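Local structure of glycosyl hydrolases family 2, sugar binding domain protein (Bacteroides uniformis str. 3978 T3 ii, 6D1P) at residues A[718-723]-A[736-741]; A[519-524]-A[777-782]; A[635-640]-A[708-713]. The protein probably hydrolyses O-glycosidic bonds as a beta-glucuronidase of glycoside hydrolase family 2 from a human gut bacterium. One frame throughout, in Å; residues are numbered along the deposited sequence.

Contact 1: A[718-723]-A[736-741]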
loop_
_atom_site.group_PDB
_atom_site.type_symbol
_atom_site.label_atom_id
_atom_site.label_comp_id
_atom_site.label_asym_id
_atom_site.label_seq_id
_atom_site.Cartn_x
_atom_site.Cartn_y
_atom_site.Cartn_z
ATOM N N ARG A 718 9.258 34.635 7.161
ATOM C CA ARG A 718 8.767 34.498 5.801
ATOM C C ARG A 718 9.584 33.431 5.098
ATOM O O ARG A 718 10.733 33.161 5.458
ATOM C CB ARG A 718 8.869 35.804 4.987
ATOM C CG ARG A 718 7.802 36.834 5.255
ATOM C CD ARG A 718 7.209 37.351 3.943
ATOM N NE ARG A 718 8.117 38.202 3.176
ATOM C CZ ARG A 718 8.115 38.281 1.846
ATOM N NH1 ARG A 718 7.266 37.553 1.130
ATOM N NH2 ARG A 718 8.970 39.078 1.224
ATOM N N ILE A 719 8.986 32.847 4.067
ATOM C CA ILE A 719 9.673 31.904 3.201
ATOM C C ILE A 719 9.784 32.538 1.830
ATOM O O ILE A 719 8.782 32.992 1.272
ATOM C CB ILE A 719 8.932 30.560 3.117
ATOM C CG1 ILE A 719 8.589 30.047 4.517
ATOM C CG2 ILE A 719 9.763 29.560 2.348
ATOM C CD1 ILE A 719 7.700 28.820 4.518
ATOM N N LEU A 720 10.992 32.576 1.293
ATOM C CA LEU A 720 11.228 33.061 -0.054
ATOM C C LEU A 720 11.623 31.895 -0.940
ATOM O O LEU A 720 12.433 31.051 -0.545
ATOM C CB LEU A 720 12.336 34.114 -0.091
ATOM C CG LEU A 720 12.148 35.402 0.705
ATOM C CD1 LEU A 720 13.307 36.350 0.412
ATOM C CD2 LEU A 720 10.820 36.058 0.377
ATOM N N LEU A 721 11.065 31.856 -2.140
ATOM C CA LEU A 721 11.451 30.871 -3.138
ATOM C C LEU A 721 12.233 31.542 -4.257
ATOM O O LEU A 721 11.896 32.649 -4.685
ATOM C CB LEU A 721 10.219 30.156 -3.705
ATOM C CG LEU A 721 9.669 29.097 -2.762
ATOM C CD1 LEU A 721 8.222 28.644 -3.132
ATOM C CD2 LEU A 721 10.643 27.924 -2.738
ATOM N N THR A 722 13.282 30.866 -4.719
ATOM C CA THR A 722 14.035 31.266 -5.895
ATOM C C THR A 722 14.364 30.006 -6.675
ATOM O O THR A 722 14.260 28.904 -6.144
ATOM C CB THR A 722 15.319 32.008 -5.499
ATOM O OG1 THR A 722 15.996 31.255 -4.484
ATOM C CG2 THR A 722 14.986 33.386 -4.948
ATOM N N GLN A 723 14.774 30.156 -7.938
ATOM C CA GLN A 723 15.275 29.024 -8.716
ATOM C C GLN A 723 16.732 29.243 -9.110
ATOM O O GLN A 723 17.133 30.367 -9.436
ATOM C CB GLN A 723 14.428 28.742 -9.977
ATOM C CG GLN A 723 13.604 29.912 -10.549
ATOM C CD GLN A 723 12.630 29.460 -11.650
ATOM O OE1 GLN A 723 12.995 28.677 -12.533
ATOM N NE2 GLN A 723 11.390 29.942 -11.585
ATOM N N GLU A 736 14.017 29.841 1.461
ATOM C CA GLU A 736 14.847 30.592 2.386
ATOM C C GLU A 736 13.974 31.084 3.526
ATOM O O GLU A 736 12.937 31.706 3.286
ATOM C CB GLU A 736 15.516 31.781 1.672
ATOM C CG GLU A 736 16.669 32.419 2.447
ATOM C CD GLU A 736 17.207 33.669 1.766
ATOM O OE1 GLU A 736 16.399 34.561 1.432
ATOM O OE2 GLU A 736 18.437 33.752 1.540
ATOM N N LEU A 737 14.374 30.795 4.760
ATOM C CA LEU A 737 13.706 31.367 5.919
ATOM C C LEU A 737 14.373 32.702 6.236
ATOM O O LEU A 737 15.602 32.764 6.368
ATOM C CB LEU A 737 13.793 30.413 7.110
ATOM C CG LEU A 737 13.121 29.059 6.863
ATOM C CD1 LEU A 737 13.386 28.066 7.968
ATOM C CD2 LEU A 737 11.615 29.254 6.692
ATOM N N ILE A 738 13.578 33.773 6.322
ATOM C CA ILE A 738 14.102 35.099 6.639
ATOM C C ILE A 738 13.334 35.667 7.825
ATOM O O ILE A 738 12.227 35.235 8.136
ATOM C CB ILE A 738 14.031 36.088 5.449
ATOM C CG1 ILE A 738 12.568 36.401 5.127
ATOM C CG2 ILE A 738 14.775 35.541 4.243
ATOM C CD1 ILE A 738 12.395 37.578 4.207
ATOM N N ASP A 739 13.946 36.641 8.506
ATOM C CA ASP A 739 13.302 37.301 9.634
ATOM C C ASP A 739 12.421 38.448 9.143
ATOM O O ASP A 739 12.320 38.726 7.948
ATOM C CB ASP A 739 14.326 37.789 10.680
ATOM C CG ASP A 739 15.304 38.895 10.152
ATOM O OD1 ASP A 739 15.112 39.494 9.062
ATOM O OD2 ASP A 739 16.349 39.126 10.826
ATOM N N GLU A 740 11.837 39.172 10.089
ATOM C CA GLU A 740 10.918 40.243 9.732
ATOM C C GLU A 740 11.617 41.480 9.158
ATOM O O GLU A 740 10.932 42.450 8.815
ATOM C CB GLU A 740 10.081 40.651 10.947
ATOM C CG GLU A 740 10.927 41.089 12.156
ATOM C CD GLU A 740 10.166 41.890 13.187
ATOM O OE1 GLU A 740 9.476 42.846 12.775
ATOM O OE2 GLU A 740 10.262 41.577 14.400
ATOM N N ASN A 741 12.945 41.487 9.064
ATOM C CA ASN A 741 13.672 42.559 8.400
ATOM C C ASN A 741 14.363 42.058 7.140
ATOM O O ASN A 741 15.134 42.799 6.521
ATOM C CB ASN A 741 14.685 43.198 9.360
ATOM C CG ASN A 741 14.057 43.606 10.700
ATOM O OD1 ASN A 741 14.584 43.284 11.770
ATOM N ND2 ASN A 741 12.920 44.303 10.643
#
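Ile738 brings CD1 obliquely toward the guanidinium of Arg718, while Leu720, from Arg718's own strand, lays CD2 over one face of that group, displaced from the centre of the group. The other flat group, the Glu736 carboxylate, runs alongside Leu720, with OE1 3.7 Å from Leu720 CD1; its OE2 is turned to a salt bridge with Arg744. Ile738 bridges Arg718 and Leu720. Its CG1 stands between the backbone N and the carbonyl carbon (chi1 67°), which places it 3.7 Å from Arg718 CB, and its CD1 lies 4.1 Å from Leu720 CD1, the two side chains crossing at about a right angle. The long aliphatic stem of Arg718 suits this exposed edge of the hairpin, covering apolar neighbours while the charged end stays near solvent. On the other face of the sheet Ile719 and Leu737 lie side by side, Ile719 CG1 3.8 Å from Leu737 CD2, both buried and wholly apolar. The backbones form a regular antiparallel hairpin. Arg718 and Ile738 exchange two backbone bonds, the shorter being Ile738 N to Arg718 O at 3.0 Å; Leu720 and Glu736 exchange two more, Leu720 N reaching Glu736 O at 2.9 Å. Strand 730-738 is the middle one of three, between 718-723 and 781-787, and Ile719 packs against Leu804 and against Ala807 of strand 807-811 in the neighbouring four-stranded sheet.

Contact 2: A[519-524]-A[777-782]; sequences AGRHME and AANGRA
Asn779 clasps the backbone of His522 where a loop of the TIM-barrel domain meets a tight turn leading into strand 781-787. Asn779 and Gly780 both have positive phi, close to a type I' turn, a conformation that asparagine and glycine adopt readily. The tight part is the Asn779 amide, which grips one residue twice: His522 N donates to OD1 in the carbonyl plane, on a lone pair, at 2.7 Å, and Asn779 ND2 gives a nearly straight bond to His522 O at 2.8 Å (167°), reaching it from above that carbonyl's plane. ND2 also serves Leu746 O. The His522 ring is bonded through ND1 to Tyr626 and through NE2 to Ser629, and stacks on Trp630. The looser flank is partly exposed and rests on van der Waals contact: Ala778 CB sits 3.5 Å from Gly520 O, small residues letting the two chains come near. Arg521 makes a third attachment, at Ala777. Its CG is trans to the backbone N (chi1 173°) and the chain bends at chi3, bringing NH2 to Ala777 O at 2.9 Å, in the guanidinium plane. One water accepts from Arg521 NE and, at 2.7 Å, from Asn779 N, and donates to Ala777 O.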
loop_
_atom_site.group_PDB
_atom_site.type_symbol
_atom_site.label_atom_id
_atom_site.label_comp_id
_atom_site.label_asym_id
_atom_site.label_seq_id
_atom_site.Cartn_x
_atom_site.Cartn_y
_atom_site.Cartn_z
ATOM N N ALA A 519 23.656 16.959 5.555
ATOM C CA ALA A 519 24.422 17.540 4.460
ATOM C C ALA A 519 23.984 18.978 4.198
ATOM O O ALA A 519 22.781 19.280 4.115
ATOM C CB ALA A 519 24.261 16.696 3.197
ATOM N N GLY A 520 24.974 19.873 4.148
ATOM C CA GLY A 520 24.764 21.284 3.877
ATOM C C GLY A 520 24.417 22.146 5.071
ATOM O O GLY A 520 24.207 23.351 4.898
ATOM N N ARG A 521 24.321 21.578 6.271
ATOM C CA ARG A 521 24.169 22.374 7.488
ATOM C C ARG A 521 25.548 22.588 8.123
ATOM O O ARG A 521 26.329 21.639 8.233
ATOM C CB ARG A 521 23.217 21.686 8.466
ATOM C CG ARG A 521 23.138 22.349 9.826
ATOM C CD ARG A 521 22.248 21.536 10.750
ATOM N NE ARG A 521 20.838 21.705 10.405
ATOM C CZ ARG A 521 19.865 20.896 10.826
ATOM N NH1 ARG A 521 20.152 19.851 11.602
ATOM N NH2 ARG A 521 18.601 21.117 10.463
ATOM N N HIS A 522 25.845 23.833 8.526
ATOM C CA HIS A 522 27.122 24.175 9.154
ATOM C C HIS A 522 26.870 25.080 10.357
ATOM O O HIS A 522 25.731 25.447 10.665
ATOM C CB HIS A 522 28.079 24.838 8.152
ATOM C CG HIS A 522 28.189 24.096 6.864
ATOM N ND1 HIS A 522 29.081 23.063 6.676
ATOM C CD2 HIS A 522 27.471 24.191 5.717
ATOM C CE1 HIS A 522 28.930 22.574 5.456
ATOM N NE2 HIS A 522 27.964 23.244 4.852
ATOM N N MET A 523 27.956 25.451 11.037
ATOM C CA MET A 523 27.848 26.246 12.255
ATOM C C MET A 523 29.191 26.907 12.555
ATOM O O MET A 523 30.228 26.233 12.555
ATOM C CB MET A 523 27.395 25.359 13.423
ATOM C CG MET A 523 27.420 26.033 14.779
ATOM S SD MET A 523 26.494 27.571 14.833
ATOM C CE MET A 523 24.884 27.065 14.221
ATOM N N GLU A 524 29.169 28.224 12.791
ATOM C CA GLU A 524 30.389 28.951 13.139
ATOM C C GLU A 524 30.888 28.522 14.513
ATOM O O GLU A 524 30.094 28.320 15.441
ATOM C CB GLU A 524 30.143 30.462 13.143
ATOM C CG GLU A 524 29.870 31.095 11.781
ATOM C CD GLU A 524 31.106 31.190 10.894
ATOM O OE1 GLU A 524 32.240 30.926 11.370
ATOM O OE2 GLU A 524 30.934 31.517 9.700
ATOM N N ALA A 777 15.492 22.627 7.433
ATOM C CA ALA A 777 16.315 23.629 6.772
ATOM C C ALA A 777 17.782 23.484 7.190
ATOM O O ALA A 777 18.099 23.029 8.293
ATOM C CB ALA A 777 15.806 25.024 7.113
ATOM N N ALA A 778 18.679 23.853 6.279
ATOM C CA ALA A 778 20.124 23.795 6.492
ATOM C C ALA A 778 20.607 25.240 6.497
ATOM O O ALA A 778 20.756 25.846 5.431
ATOM C CB ALA A 778 20.810 22.977 5.407
ATOM N N ASN A 779 20.810 25.795 7.692
ATOM C CA ASN A 779 21.119 27.218 7.865
ATOM C C ASN A 779 20.094 28.095 7.140
ATOM O O ASN A 779 20.440 28.979 6.355
ATOM C CB ASN A 779 22.553 27.527 7.411
ATOM C CG ASN A 779 23.583 26.701 8.164
ATOM O OD1 ASN A 779 24.258 25.847 7.587
ATOM N ND2 ASN A 779 23.692 26.939 9.470
ATOM N N GLY A 780 18.814 27.840 7.423
ATOM C CA GLY A 780 17.725 28.634 6.882
ATOM C C GLY A 780 17.353 28.329 5.450
ATOM O O GLY A 780 16.688 29.142 4.801
ATOM N N ARG A 781 17.722 27.158 4.953
ATOM C CA ARG A 781 17.705 26.870 3.533
ATOM C C ARG A 781 17.254 25.430 3.300
ATOM O O ARG A 781 17.670 24.518 4.018
ATOM C CB ARG A 781 19.106 27.125 2.999
ATOM C CG ARG A 781 19.401 26.788 1.580
ATOM C CD ARG A 781 20.751 27.439 1.232
ATOM N NE ARG A 781 21.188 27.111 -0.122
ATOM C CZ ARG A 781 22.223 26.329 -0.402
ATOM N NH1 ARG A 781 22.941 25.805 0.582
ATOM N NH2 ARG A 781 22.545 26.080 -1.668
ATOM N N ALA A 782 16.386 25.231 2.312
ATOM C CA ALA A 782 16.041 23.889 1.867
ATOM C C ALA A 782 15.705 23.954 0.388
ATOM O O ALA A 782 15.129 24.933 -0.090
ATOM C CB ALA A 782 14.874 23.289 2.663
HETATM O O HOH W 1 20.252 24.501 10.015
#

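Contact 3: A[635-640]-A[708-713]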
loop_
_atom_site.group_PDB
_atom_site.type_symbol
_atom_site.label_atom_id
_atom_site.label_comp_id
_atom_site.label_asym_id
_atom_site.label_seq_id
_atom_site.Cartn_x
_atom_site.Cartn_y
_atom_site.Cartn_z
ATOM N N GLY A 635 29.236 36.401 11.537
ATOM C CA GLY A 635 30.048 36.904 12.628
ATOM C C GLY A 635 30.022 38.422 12.638
ATOM O O GLY A 635 29.350 39.068 11.835
ATOM N N LYS A 636 30.779 38.988 13.572
ATOM C CA LYS A 636 30.819 40.434 13.691
ATOM C C LYS A 636 31.631 41.038 12.539
ATOM O O LYS A 636 32.387 40.334 11.868
ATOM C CB LYS A 636 31.385 40.824 15.053
ATOM C CG LYS A 636 30.294 40.852 16.111
ATOM C CD LYS A 636 30.805 40.831 17.547
ATOM C CE LYS A 636 29.638 40.592 18.520
ATOM N NZ LYS A 636 29.486 41.639 19.580
ATOM N N PRO A 637 31.444 42.327 12.244
ATOM C CA PRO A 637 32.189 42.932 11.125
ATOM C C PRO A 637 33.670 43.051 11.454
ATOM O O PRO A 637 34.049 43.530 12.526
ATOM C CB PRO A 637 31.534 44.309 10.951
ATOM C CG PRO A 637 30.211 44.221 11.684
ATOM C CD PRO A 637 30.419 43.235 12.795
ATOM N N GLY A 638 34.507 42.584 10.531
ATOM C CA GLY A 638 35.944 42.593 10.714
ATOM C C GLY A 638 36.491 41.517 11.624
ATOM O O GLY A 638 37.719 41.341 11.673
ATOM N N GLU A 639 35.630 40.793 12.343
ATOM C CA GLU A 639 36.075 39.707 13.209
ATOM C C GLU A 639 36.807 38.643 12.396
ATOM O O GLU A 639 36.314 38.234 11.338
ATOM C CB GLU A 639 34.882 39.078 13.922
ATOM C CG GLU A 639 35.132 37.632 14.302
ATOM C CD GLU A 639 33.999 37.008 15.085
ATOM O OE1 GLU A 639 32.814 37.271 14.784
ATOM O OE2 GLU A 639 34.298 36.235 16.016
ATOM N N PRO A 640 37.974 38.173 12.843
ATOM C CA PRO A 640 38.687 37.141 12.076
ATOM C C PRO A 640 37.952 35.808 12.145
ATOM O O PRO A 640 37.475 35.392 13.204
ATOM C CB PRO A 640 40.055 37.067 12.761
ATOM C CG PRO A 640 39.768 37.478 14.170
ATOM C CD PRO A 640 38.678 38.519 14.094
ATOM N N TYR A 708 29.713 36.758 3.491
ATOM C CA TYR A 708 29.906 37.003 4.909
ATOM C C TYR A 708 28.826 37.963 5.353
ATOM O O TYR A 708 28.705 39.063 4.801
ATOM C CB TYR A 708 31.301 37.566 5.200
ATOM C CG TYR A 708 31.569 37.696 6.674
ATOM C CD1 TYR A 708 31.543 36.573 7.506
ATOM C CD2 TYR A 708 31.828 38.931 7.251
ATOM C CE1 TYR A 708 31.777 36.683 8.874
ATOM C CE2 TYR A 708 32.069 39.053 8.618
ATOM C CZ TYR A 708 32.043 37.926 9.424
ATOM O OH TYR A 708 32.276 38.037 10.780
ATOM N N GLN A 709 28.037 37.545 6.329
ATOM C CA GLN A 709 26.867 38.292 6.760
ATOM C C GLN A 709 27.081 38.761 8.189
ATOM O O GLN A 709 27.289 37.946 9.094
ATOM C CB GLN A 709 25.604 37.439 6.642
ATOM C CG GLN A 709 24.412 37.930 7.455
ATOM C CD GLN A 709 23.196 37.019 7.292
ATOM O OE1 GLN A 709 22.926 36.513 6.193
ATOM N NE2 GLN A 709 22.469 36.793 8.388
ATOM N N THR A 710 27.028 40.072 8.384
ATOM C CA THR A 710 27.259 40.662 9.688
ATOM C C THR A 710 25.977 41.068 10.377
ATOM O O THR A 710 25.987 41.270 11.591
ATOM C CB THR A 710 28.177 41.881 9.564
ATOM O OG1 THR A 710 27.571 42.843 8.689
ATOM C CG2 THR A 710 29.520 41.456 8.997
ATOM N N ARG A 711 24.875 41.178 9.649
ATOM C CA ARG A 711 23.608 41.415 10.319
ATOM C C ARG A 711 23.159 40.136 11.019
ATOM O O ARG A 711 23.367 39.025 10.520
ATOM C CB ARG A 711 22.566 41.925 9.323
ATOM C CG ARG A 711 22.950 43.274 8.735
ATOM C CD ARG A 711 21.750 44.127 8.341
ATOM N NE ARG A 711 20.664 44.057 9.320
ATOM C CZ ARG A 711 19.548 44.782 9.244
ATOM N NH1 ARG A 711 18.586 44.656 10.158
ATOM N NH2 ARG A 711 19.398 45.642 8.245
ATOM N N THR A 712 22.619 40.297 12.220
ATOM C CA THR A 712 22.047 39.206 12.986
ATOM C C THR A 712 20.564 39.051 12.624
ATOM O O THR A 712 20.003 39.854 11.877
ATOM C CB THR A 712 22.243 39.480 14.465
ATOM O OG1 THR A 712 21.713 40.776 14.750
ATOM C CG2 THR A 712 23.736 39.481 14.801
ATOM N N TRP A 713 19.924 37.999 13.144
ATOM C CA TRP A 713 18.586 37.654 12.686
ATOM C C TRP A 713 17.671 37.317 13.852
ATOM O O TRP A 713 18.107 36.788 14.876
ATOM C CB TRP A 713 18.619 36.476 11.709
ATOM C CG TRP A 713 19.240 35.252 12.292
ATOM C CD1 TRP A 713 18.603 34.246 12.960
ATOM C CD2 TRP A 713 20.629 34.903 12.266
ATOM N NE1 TRP A 713 19.508 33.293 13.348
ATOM C CE2 TRP A 713 20.759 33.669 12.933
ATOM C CE3 TRP A 713 21.773 35.515 11.742
ATOM C CZ2 TRP A 713 21.990 33.034 13.101
ATOM C CZ3 TRP A 713 23.005 34.881 11.905
ATOM C CH2 TRP A 713 23.101 33.653 12.577
#
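Tyr708, near the end of strand 698-709, donates its hydroxyl to the carbonyl of Lys636, the first residue of a type II beta turn that runs to Glu639 at the surface of a beta domain. The OH to Lys636 O distance is 2.5 Å, and the carbonyl meets the ring at its edge, near the ring plane. With CG swung trans to the backbone N (chi1 -174°), the ring points at the turn and its OH also crowds Gly635, whose lack of a side chain leaves room for the hydroxyl. Beside this, Thr710 turns its methyl to the turn: CG2 is 3.7 Å from Pro637 CA, and Thr710 CB is 3.8 Å from Pro637 CG. The backbones add a weak bond, Gly635 N to Gln709 O at 3.5 Å, and a CA-H...O contact from Thr710 CA to Gly635 O at 3.4 Å.

In the next shell the turn is set by its residue types. Pro637 fixes the second position, Gly638 takes the positive phi (77°) of the third, and a weak bond from Glu639 N closes on Lys636 O. The Glu639 side chain, extended beyond CG, reaches across the turn so that OE1 accepts from Lys636 N at 2.9 Å. Farther out, Gln709 pairs its backbone with Arg633 of the parallel strand 632-634, and Glu684 takes the hydroxyl of Thr710. At the strand end, Gln709 NE2 donates to Arg711 O just beyond it at 3.2 Å (152°), close to the plane of its amide.

Contact 2 closes a long loop of chain, from the barrel domain to the C-terminal beta region, within which contacts 3 and 1 follow in series. Contacts 1 and 2, with centres 14 Å apart, share a sheet: Leu737 N lies 2.8 Å from Gly780 O, a probable hydrogen bond joining the hairpin of contact 1 to the turn that contact 2 ties to the barrel loop. The centre of contact 3 is 19 Å from that of contact 1, and they meet where Asp739 OD2 comes within 3.3 Å of Trp713 CA. Contacts 2 and 3 do not touch; their nearest atoms are about 5 Å apart. A sodium ion lies about 13 Å from the side chain of Ala519 in contact 2, and no residue of the three contacts is a ligand of a bound metal ion.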